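PDB 5UB6: phosphate-binding protein from Xanthomonas axonopodis pv. citri, which probably serves as a periplasmic substrate-binding component of an ABC transporter for phosphate-type anions, with a pyrophosphate held in its binding cleft here. Local coordinates for residues L82-R87 with P208-V213. Residues are numbered along the deposited sequence; the frame is centred on the assembly and turned at random. Where two conformers were deposited one is given.
With POP (pyrophosphate 2-), chain C.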
loop_
_atom_site.group_PDB
_atom_site.type_symbol
_atom_site.label_atom_id
_atom_site.label_comp_id
_atom_site.label_asym_id
_atom_site.label_seq_id
_atom_site.Cartn_x
_atom_site.Cartn_y
_atom_site.Cartn_z
ATOM N N LEU A 82 -8.691 12.067 -2.947
ATOM C CA LEU A 82 -8.496 13.446 -3.354
ATOM C C LEU A 82 -7.872 13.494 -4.749
ATOM O O LEU A 82 -8.350 14.249 -5.618
ATOM C CB LEU A 82 -7.544 14.113 -2.393
ATOM C CG LEU A 82 -7.297 15.595 -2.662
ATOM C CD1 LEU A 82 -8.470 16.435 -2.220
ATOM C CD2 LEU A 82 -6.031 15.975 -1.942
ATOM N N LEU A 83 -6.791 12.727 -4.947
ATOM C CA LEU A 83 -5.993 12.756 -6.175
ATOM C C LEU A 83 -5.311 11.397 -6.401
ATOM O O LEU A 83 -4.977 10.731 -5.439
ATOM C CB LEU A 83 -4.881 13.795 -6.064
ATOM C CG LEU A 83 -5.216 15.280 -6.016
ATOM C CD1 LEU A 83 -3.953 16.089 -5.736
ATOM C CD2 LEU A 83 -5.845 15.737 -7.318
ATOM N N MET A 84 -5.088 11.000 -7.658
ATOM C CA MET A 84 -4.281 9.803 -7.945
ATOM C C MET A 84 -2.791 10.186 -7.899
ATOM O O MET A 84 -2.400 11.262 -8.281
ATOM C CB MET A 84 -4.639 9.172 -9.296
ATOM C CG MET A 84 -6.131 8.847 -9.489
ATOM S SD MET A 84 -6.778 7.716 -8.249
ATOM C CE MET A 84 -5.686 6.317 -8.544
ATOM N N THR A 85 -1.967 9.276 -7.416
ATOM C CA THR A 85 -0.564 9.553 -7.161
ATOM C C THR A 85 0.239 8.581 -7.957
ATOM O O THR A 85 -0.090 7.395 -8.024
ATOM C CB THR A 85 -0.304 9.470 -5.661
ATOM O OG1 THR A 85 -1.252 10.324 -4.999
ATOM C CG2 THR A 85 1.113 9.890 -5.289
ATOM N N GLU A 86 1.267 9.116 -8.601
ATOM C CA GLU A 86 2.188 8.376 -9.437
ATOM C C GLU A 86 3.509 8.395 -8.681
ATOM O O GLU A 86 3.916 9.451 -8.214
ATOM C CB GLU A 86 2.320 9.102 -10.782
ATOM C CG GLU A 86 3.456 8.616 -11.673
ATOM C CD GLU A 86 3.823 9.620 -12.770
ATOM O OE1 GLU A 86 2.918 9.933 -13.592
ATOM O OE2 GLU A 86 4.993 10.096 -12.792
ATOM N N ARG A 87 4.153 7.244 -8.515
ATOM C CA ARG A 87 5.400 7.158 -7.768
ATOM C C ARG A 87 6.426 6.398 -8.589
ATOM O O ARG A 87 6.101 5.389 -9.246
ATOM C CB ARG A 87 5.215 6.465 -6.394
ATOM C CG ARG A 87 3.923 6.861 -5.678
ATOM C CD ARG A 87 3.995 7.108 -4.193
ATOM N NE ARG A 87 3.652 5.951 -3.383
ATOM C CZ ARG A 87 2.932 5.959 -2.243
ATOM N NH1 ARG A 87 2.393 7.054 -1.733
ATOM N NH2 ARG A 87 2.750 4.825 -1.598
ATOM N N PRO A 208 -2.879 -5.212 -12.939
ATOM C CA PRO A 208 -2.385 -4.001 -12.244
ATOM C C PRO A 208 -3.474 -3.160 -11.650
ATOM O O PRO A 208 -4.615 -3.193 -12.128
ATOM C CB PRO A 208 -1.707 -3.203 -13.357
ATOM C CG PRO A 208 -2.481 -3.601 -14.562
ATOM C CD PRO A 208 -2.770 -5.069 -14.393
ATOM N N VAL A 209 -3.088 -2.376 -10.638
ATOM C CA VAL A 209 -3.975 -1.391 -10.045
ATOM C C VAL A 209 -3.227 -0.073 -9.990
ATOM O O VAL A 209 -2.003 -0.053 -10.131
ATOM C CB VAL A 209 -4.510 -1.796 -8.643
ATOM C CG1 VAL A 209 -5.295 -3.101 -8.731
ATOM C CG2 VAL A 209 -3.377 -1.916 -7.664
ATOM N N PRO A 210 -3.960 1.036 -9.791
ATOM C CA PRO A 210 -3.245 2.291 -9.617
ATOM C C PRO A 210 -2.382 2.211 -8.367
ATOM O O PRO A 210 -2.799 1.633 -7.368
ATOM C CB PRO A 210 -4.351 3.334 -9.485
ATOM C CG PRO A 210 -5.588 2.664 -9.985
ATOM C CD PRO A 210 -5.400 1.218 -9.596
ATOM N N ARG A 211 -1.208 2.804 -8.483
ATOM C CA ARG A 211 -0.135 2.685 -7.509
ATOM C C ARG A 211 -0.495 3.289 -6.138
ATOM O O ARG A 211 -0.307 2.643 -5.088
ATOM C CB ARG A 211 1.109 3.369 -8.104
ATOM C CG ARG A 211 2.349 3.385 -7.235
ATOM C CD ARG A 211 3.006 2.029 -7.155
ATOM N NE ARG A 211 4.197 2.093 -6.313
ATOM C CZ ARG A 211 4.137 1.966 -5.002
ATOM N NH1 ARG A 211 2.963 1.784 -4.436
ATOM N NH2 ARG A 211 5.235 2.038 -4.263
ATOM N N ALA A 212 -1.039 4.499 -6.140
ATOM C CA ALA A 212 -1.314 5.238 -4.884
ATOM C C ALA A 212 -2.337 6.349 -5.043
ATOM O O ALA A 212 -2.688 6.799 -6.169
ATOM C CB ALA A 212 -0.009 5.802 -4.312
ATOM N N VAL A 213 -2.853 6.788 -3.910
ATOM C CA VAL A 213 -3.918 7.795 -3.920
ATOM C C VAL A 213 -3.736 8.667 -2.714
ATOM O O VAL A 213 -3.399 8.171 -1.639
ATOM C CB VAL A 213 -5.304 7.102 -3.979
ATOM C CG1 VAL A 213 -5.483 6.128 -2.833
ATOM C CG2 VAL A 213 -6.463 8.077 -4.042
HETATM P P1 POP C . 4.263 0.229 -0.055
HETATM O O1 POP C . 3.542 1.116 0.958
HETATM O O2 POP C . 4.947 0.813 -1.278
HETATM O O3 POP C . 5.069 -0.845 0.593
HETATM O O POP C . 3.071 -0.484 -0.828
HETATM P P2 POP C . 2.146 -1.695 -0.361
HETATM O O4 POP C . 0.821 -1.073 0.156
HETATM O O5 POP C . 1.993 -2.448 -1.643
HETATM O O6 POP C . 2.781 -2.495 0.813
#
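Thr85 N gives its hydrogen to Ala212 O at 2.9 Å, the one hydrogen bond between 82-87 and 208-213. Thr85 and Ala212 form an antiparallel hydrogen-bonded pair, and Met84 with Val213 the adjoining non-hydrogen-bonded one; there Val213 CA turns its hydrogen to Leu83 O, 3.5 Å away. Just beyond, Leu82 and Leu83 both face Glu214 in a classic beta bulge, and the carboxylate of Glu214 takes Thr85 OG1.

Apolar packing gathers around Met84. Its chain is bent at chi2 and chi3 (both -59°), which brings CE back against the rim of the Pro210 ring at CB, 3.4 Å away and tight for two carbons, while SD lies 4.2 Å from Val213 CG2.

These strands belong to the periplasmic binding protein fold, whose ligand sits in a cleft between two lobes, and Arg211, at the break in strand 209-217, sends its side chain into that cleft. In one of its two deposited conformers, Arg211 NH2 donates to pyrophosphate O2 (3.2 Å, 156° at the hydrogen), the oxygen lying near the guanidinium plane at its edge; Thr66, Ser123, Thr124, Ser125 and Lys164 supply further hydrogen bonds to the ligand.

Arg87 comes up beside this arginine. Ala212 CB sits over the centre of its guanidinium, 3.6 Å from Arg87 CZ, while Arg87 NE lies over a face of the Arg211 guanidinium of this conformer, offset toward the rim. The two planes are nearly perpendicular, at 84°, and the nearby anion probably offsets the paired positive charge. Arg87 NE is buried with no polar partner.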